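Local coordinates for protein DJ-1 homolog D (Arabidopsis thaliana, PDB 4OGG) that belongs to the DJ-1/PfpI family and carries two related domains of that family in tandem along a single chain, at residues E17-F22 with V211-Q216; D204-Y209 with C238-H243. All blocks are in the same frame, centred on the assembly; numbering follows the deposited sequence.

How the contacts relate
Two contacts illustrate how one helix can serve both the joint between domains and a strand pairing within the second half of the chain. Helix 208-221 meets helix 15-27 in contact 1, near the middle of the chain, and its first turn enters contact 2 beside strand 237-244. The centres lie about 13 Å apart, yet the contacts touch: Met19 CE of contact 1 is 3.4 Å from Tyr209 OH of contact 2, and Val211 CB packs 3.7 Å from Met206 SD. A strand residue of contact 2, His243, bonds through ND1 to the modified cysteine at position 311, while helix 15-27 of contact 1 runs near its counterpart at position 118.

Contact 1: E17-F22 with V211-Q216; sequences EVMVPF and VKVPFQ
Val20 and Val213 mark the crossing of the two helices, where the axes of 17-22 and 211-216 pass at 9.2 Å with a signed crossing angle of -44°. Their CA atoms, 5.1 Å from Val20 to Val213, are the nearest across the pair. Each helix is kinked at the proline that follows its valine, since the nitrogens of Pro21 and Pro214 have no bond to the turn before.

The two valine side chains pass one another heading opposite ways. In both, CG1 is anti to the backbone N (chi1 177° in Val20) and CG2 is the branch that meets the other valine, Val20 CG2 lying 4.2 Å from Val213 CG2. Met19 reaches the same methyl of Val213 with its CG, also at 4.2 Å, before its sulfur end turns away. On the other flank Gln216 crosses Val20 at about a right angle, its CB 4.1 Å from Val20 CG1. Lys212 brushes Val20 with its aliphatic stem, while its NZ leaves to form a salt bridge with Glu174.

Other helices complete the surroundings of the apolar core of Met19, Val20 and Val213: His176 and Ile180 of helix 176-186 press on Val20, and His369 of helix 369-380 on Val213. A short run with the pattern Val-X-Val-Pro-Phe thus meets its counterpart, Val-Met-Val-Pro-Phe against Val-Lys-Val-Pro-Phe, in a buried inter-domain helix pair of two tandem DJ-1/PfpI domains.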
loop_
_atom_site.group_PDB
_atom_site.type_symbol
_atom_site.label_atom_id
_atom_site.label_comp_id
_atom_site.label_asym_id
_atom_site.label_seq_id
_atom_site.Cartn_x
_atom_site.Cartn_y
_atom_site.Cartn_z
ATOM N N GLU C 17 -14.134 15.112 -3.411
ATOM C CA GLU C 17 -14.396 16.539 -3.483
ATOM C C GLU C 17 -14.191 17.191 -4.843
ATOM O O GLU C 17 -14.652 18.309 -5.074
ATOM C CB GLU C 17 -13.608 17.236 -2.376
ATOM C CG GLU C 17 -14.249 16.964 -1.021
ATOM C CD GLU C 17 -13.309 17.124 0.153
ATOM O OE1 GLU C 17 -12.503 18.071 0.156
ATOM O OE2 GLU C 17 -13.396 16.301 1.088
ATOM N N VAL C 18 -13.513 16.500 -5.750
ATOM C CA VAL C 18 -13.363 17.048 -7.091
ATOM C C VAL C 18 -14.311 16.308 -8.034
ATOM O O VAL C 18 -15.037 16.928 -8.819
ATOM C CB VAL C 18 -11.903 16.937 -7.632
ATOM C CG1 VAL C 18 -11.410 15.498 -7.570
ATOM C CG2 VAL C 18 -11.853 17.454 -9.081
ATOM N N MET C 19 -14.341 14.983 -7.935
ATOM C CA MET C 19 -15.173 14.198 -8.835
ATOM C C MET C 19 -16.682 14.323 -8.662
ATOM O O MET C 19 -17.404 14.375 -9.653
ATOM C CB MET C 19 -14.776 12.718 -8.779
ATOM C CG MET C 19 -15.322 11.903 -9.943
ATOM S SD MET C 19 -14.855 12.588 -11.562
ATOM C CE MET C 19 -13.345 11.667 -11.913
ATOM N N VAL C 20 -17.170 14.364 -7.427
ATOM C CA VAL C 20 -18.612 14.470 -7.229
ATOM C C VAL C 20 -19.163 15.762 -7.842
ATOM O O VAL C 20 -20.089 15.719 -8.647
ATOM C CB VAL C 20 -18.995 14.366 -5.731
ATOM C CG1 VAL C 20 -20.500 14.552 -5.563
ATOM C CG2 VAL C 20 -18.595 12.995 -5.194
ATOM N N PRO C 21 -18.601 16.928 -7.482
ATOM C CA PRO C 21 -19.147 18.145 -8.090
ATOM C C PRO C 21 -18.893 18.200 -9.596
ATOM O O PRO C 21 -19.724 18.701 -10.355
ATOM C CB PRO C 21 -18.443 19.267 -7.322
ATOM C CG PRO C 21 -17.147 18.647 -6.918
ATOM C CD PRO C 21 -17.561 17.258 -6.490
ATOM N N PHE C 22 -17.755 17.664 -10.029
ATOM C CA PHE C 22 -17.410 17.653 -11.454
ATOM C C PHE C 22 -18.464 16.920 -12.278
ATOM O O PHE C 22 -18.922 17.419 -13.307
ATOM C CB PHE C 22 -16.046 16.980 -11.674
ATOM C CG PHE C 22 -15.624 16.905 -13.123
ATOM C CD1 PHE C 22 -15.450 18.067 -13.876
ATOM C CD2 PHE C 22 -15.396 15.673 -13.732
ATOM C CE1 PHE C 22 -15.056 18.004 -15.213
ATOM C CE2 PHE C 22 -15.000 15.598 -15.072
ATOM C CZ PHE C 22 -14.831 16.767 -15.811
ATOM N N VAL C 211 -20.394 4.441 -6.621
ATOM C CA VAL C 211 -21.414 4.427 -5.587
ATOM C C VAL C 211 -21.611 5.864 -5.095
ATOM O O VAL C 211 -22.730 6.370 -5.069
ATOM C CB VAL C 211 -21.035 3.521 -4.380
ATOM C CG1 VAL C 211 -19.684 3.924 -3.805
ATOM C CG2 VAL C 211 -22.121 3.619 -3.302
ATOM N N LYS C 212 -20.514 6.534 -4.755
ATOM C CA LYS C 212 -20.590 7.884 -4.212
ATOM C C LYS C 212 -21.131 8.964 -5.137
ATOM O O LYS C 212 -21.970 9.766 -4.725
ATOM C CB LYS C 212 -19.218 8.328 -3.693
ATOM C CG LYS C 212 -19.292 9.424 -2.625
ATOM C CD LYS C 212 -19.777 8.855 -1.289
ATOM C CE LYS C 212 -19.626 9.864 -0.155
ATOM N NZ LYS C 212 -20.007 9.292 1.173
ATOM N N VAL C 213 -20.657 9.001 -6.376
ATOM C CA VAL C 213 -21.110 10.037 -7.295
ATOM C C VAL C 213 -22.607 9.996 -7.589
ATOM O O VAL C 213 -23.303 10.994 -7.395
ATOM C CB VAL C 213 -20.302 10.011 -8.613
ATOM C CG1 VAL C 213 -20.811 11.093 -9.561
ATOM C CG2 VAL C 213 -18.825 10.252 -8.309
ATOM N N PRO C 214 -23.132 8.851 -8.058
ATOM C CA PRO C 214 -24.575 8.836 -8.329
ATOM C C PRO C 214 -25.382 9.040 -7.046
ATOM O O PRO C 214 -26.393 9.746 -7.038
ATOM C CB PRO C 214 -24.803 7.450 -8.938
ATOM C CG PRO C 214 -23.469 7.137 -9.583
ATOM C CD PRO C 214 -22.498 7.604 -8.525
ATOM N N PHE C 215 -24.919 8.427 -5.962
ATOM C CA PHE C 215 -25.602 8.519 -4.675
ATOM C C PHE C 215 -25.747 9.966 -4.219
ATOM O O PHE C 215 -26.851 10.424 -3.921
ATOM C CB PHE C 215 -24.841 7.699 -3.624
ATOM C CG PHE C 215 -25.568 7.552 -2.314
ATOM C CD1 PHE C 215 -25.306 8.416 -1.254
ATOM C CD2 PHE C 215 -26.511 6.547 -2.137
ATOM C CE1 PHE C 215 -25.972 8.281 -0.036
ATOM C CE2 PHE C 215 -27.185 6.402 -0.921
ATOM C CZ PHE C 215 -26.913 7.272 0.130
ATOM N N GLN C 216 -24.640 10.696 -4.187
ATOM C CA GLN C 216 -24.696 12.082 -3.752
ATOM C C GLN C 216 -25.296 13.022 -4.792
ATOM O O GLN C 216 -25.866 14.051 -4.438
ATOM C CB GLN C 216 -23.307 12.551 -3.322
ATOM C CG GLN C 216 -22.832 11.808 -2.084
ATOM C CD GLN C 216 -21.706 12.509 -1.370
ATOM O OE1 GLN C 216 -21.765 12.722 -0.157
ATOM N NE2 GLN C 216 -20.669 12.866 -2.108
#

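Contact 2: D204-Y209 with C238-H243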
loop_
_atom_site.group_PDB
_atom_site.type_symbol
_atom_site.label_atom_id
_atom_site.label_comp_id
_atom_site.label_asym_id
_atom_site.label_seq_id
_atom_site.Cartn_x
_atom_site.Cartn_y
_atom_site.Cartn_z
ATOM N N ASP C 204 -19.518 -5.162 -0.845
ATOM C CA ASP C 204 -18.096 -4.950 -0.645
ATOM C C ASP C 204 -17.348 -4.810 -1.961
ATOM O O ASP C 204 -17.574 -5.561 -2.914
ATOM C CB ASP C 204 -17.479 -6.092 0.166
ATOM C CG ASP C 204 -17.960 -6.113 1.602
ATOM O OD1 ASP C 204 -18.590 -5.124 2.034
ATOM O OD2 ASP C 204 -17.697 -7.116 2.302
ATOM N N TYR C 205 -16.460 -3.824 -1.994
ATOM C CA TYR C 205 -15.620 -3.542 -3.142
ATOM C C TYR C 205 -16.313 -3.025 -4.393
ATOM O O TYR C 205 -15.849 -3.250 -5.508
ATOM C CB TYR C 205 -14.759 -4.767 -3.454
ATOM C CG TYR C 205 -13.931 -5.171 -2.257
ATOM C CD1 TYR C 205 -12.918 -4.341 -1.773
ATOM C CD2 TYR C 205 -14.203 -6.348 -1.566
ATOM C CE1 TYR C 205 -12.201 -4.674 -0.629
ATOM C CE2 TYR C 205 -13.492 -6.690 -0.425
ATOM C CZ TYR C 205 -12.495 -5.851 0.039
ATOM O OH TYR C 205 -11.795 -6.193 1.171
ATOM N N MET C 206 -17.433 -2.335 -4.211
ATOM C CA MET C 206 -18.096 -1.729 -5.353
ATOM C C MET C 206 -17.128 -0.590 -5.689
ATOM O O MET C 206 -16.323 -0.199 -4.838
ATOM C CB MET C 206 -19.478 -1.200 -4.949
ATOM C CG MET C 206 -19.478 -0.309 -3.730
ATOM S SD MET C 206 -21.162 0.010 -3.149
ATOM C CE MET C 206 -20.853 0.240 -1.406
ATOM N N GLU C 207 -17.172 -0.070 -6.913
ATOM C CA GLU C 207 -16.248 0.995 -7.296
ATOM C C GLU C 207 -16.533 2.297 -6.543
ATOM O O GLU C 207 -17.672 2.762 -6.474
ATOM C CB GLU C 207 -16.295 1.229 -8.814
ATOM C CG GLU C 207 -14.928 1.547 -9.438
ATOM C CD GLU C 207 -14.471 2.982 -9.214
ATOM O OE1 GLU C 207 -13.247 3.238 -9.290
ATOM O OE2 GLU C 207 -15.329 3.854 -8.983
ATOM N N ASP C 208 -15.466 2.851 -5.976
ATOM C CA ASP C 208 -15.454 4.082 -5.182
ATOM C C ASP C 208 -16.285 5.239 -5.758
ATOM O O ASP C 208 -17.137 5.804 -5.070
ATOM C CB ASP C 208 -13.986 4.496 -5.000
ATOM C CG ASP C 208 -13.814 5.816 -4.279
ATOM O OD1 ASP C 208 -13.727 5.824 -3.027
ATOM O OD2 ASP C 208 -13.751 6.851 -4.980
ATOM N N TYR C 209 -16.036 5.604 -7.011
ATOM C CA TYR C 209 -16.789 6.688 -7.641
ATOM C C TYR C 209 -18.220 6.283 -7.970
ATOM O O TYR C 209 -19.157 7.058 -7.787
ATOM C CB TYR C 209 -16.169 7.104 -8.975
ATOM C CG TYR C 209 -14.911 7.930 -8.963
ATOM C CD1 TYR C 209 -14.595 8.786 -7.907
ATOM C CD2 TYR C 209 -14.089 7.939 -10.087
ATOM C CE1 TYR C 209 -13.482 9.636 -7.987
ATOM C CE2 TYR C 209 -13.000 8.774 -10.176
ATOM C CZ TYR C 209 -12.695 9.622 -9.133
ATOM O OH TYR C 209 -11.609 10.449 -9.269
ATOM N N CYS C 238 -19.023 -0.578 3.920
ATOM C CA CYS C 238 -18.554 -1.457 2.858
ATOM C C CYS C 238 -17.267 -0.863 2.324
ATOM O O CYS C 238 -17.201 0.336 2.052
ATOM C CB CYS C 238 -19.548 -1.512 1.698
ATOM S SG CYS C 238 -20.945 -2.620 1.888
ATOM N N PRO C 239 -16.219 -1.684 2.188
ATOM C CA PRO C 239 -14.970 -1.137 1.657
ATOM C C PRO C 239 -15.209 -0.944 0.159
ATOM O O PRO C 239 -16.057 -1.620 -0.424
ATOM C CB PRO C 239 -13.964 -2.243 1.953
ATOM C CG PRO C 239 -14.801 -3.491 1.811
ATOM C CD PRO C 239 -16.063 -3.103 2.556
ATOM N N THR C 240 -14.495 -0.018 -0.468
ATOM C CA THR C 240 -14.691 0.181 -1.895
ATOM C C THR C 240 -13.390 -0.027 -2.648
ATOM O O THR C 240 -12.312 -0.077 -2.053
ATOM C CB THR C 240 -15.231 1.591 -2.217
ATOM O OG1 THR C 240 -14.253 2.577 -1.864
ATOM C CG2 THR C 240 -16.530 1.845 -1.455
ATOM N N ALA C 241 -13.502 -0.159 -3.962
ATOM C CA ALA C 241 -12.334 -0.360 -4.796
ATOM C C ALA C 241 -12.174 0.798 -5.759
ATOM O O ALA C 241 -13.149 1.266 -6.348
ATOM C CB ALA C 241 -12.460 -1.670 -5.579
ATOM N N ILE C 242 -10.944 1.275 -5.897
ATOM C CA ILE C 242 -10.657 2.343 -6.833
ATOM C C ILE C 242 -10.080 1.673 -8.069
ATOM O O ILE C 242 -9.022 1.045 -8.012
ATOM C CB ILE C 242 -9.638 3.349 -6.258
ATOM C CG1 ILE C 242 -10.334 4.235 -5.221
ATOM C CG2 ILE C 242 -9.022 4.179 -7.380
ATOM C CD1 ILE C 242 -9.473 5.323 -4.646
ATOM N N HIS C 243 -10.803 1.769 -9.176
ATOM C CA HIS C 243 -10.346 1.182 -10.423
ATOM C C HIS C 243 -9.870 2.307 -11.317
ATOM O O HIS C 243 -10.607 3.257 -11.598
ATOM C CB HIS C 243 -11.476 0.387 -11.078
ATOM C CG HIS C 243 -11.781 -0.902 -10.379
ATOM N ND1 HIS C 243 -12.888 -1.668 -10.673
ATOM C CD2 HIS C 243 -11.107 -1.570 -9.412
ATOM C CE1 HIS C 243 -12.884 -2.753 -9.921
ATOM N NE2 HIS C 243 -11.813 -2.719 -9.148
#
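Glu207 and His243 make the straightest bond of this contact: His243 N donates to Glu207 OE1 at 2.9 Å with 174° at the hydrogen, Glu207 OE1 accepting through its anti lone pair. The other oxygen accepts from Tyr209 N within its own segment, Glu207 OE2 to Tyr209 N being 2.7 Å, and so caps the first turn of helix 208-221 from the N-cap position. A bend at chi2 (-78°) turns the carboxylate to serve both amides.

Behind this side chain the backbones pair briefly and weakly in parallel, with Glu207 opposite Ala241 as the sound bridge. Ala241 N bonds to Met206 O at 3.0 Å, and Ala241 O takes Asp208 N at 2.8 Å, the donor lying above the carbonyl plane. One step back, Tyr205 N reaches Pro239 O at 2.7 Å. The carboxylate of Asp208 and the hydroxyl of Thr240 are both held by His257, whereas Asp204 forms a salt bridge with Lys232.

Packing fills in around these bonds. Pro239 CG sits over one face of the Tyr205 ring, 3.9 Å from its centroid and 18° off the normal, a CH-pi contact. Met206 CE meets Cys238 CB at 3.8 Å, and the Asp208 side chain lies alongside that of Ile242, both heading in one direction, with Asp208 CB 3.7 Å from Ile242 CG1. At the far end, His55, Gln56 and Thr57 of the second subunit pack on Pro239, Asp204 and Tyr205.

The bond to His243 N probably helps to place that residue, whose ring bonds to Glu253 by NE2 and to the modified cysteine at position 311 by ND1. Glu207 joins the strand to the helix start and, through His243, is consistent with a second-shell part near the modified residue.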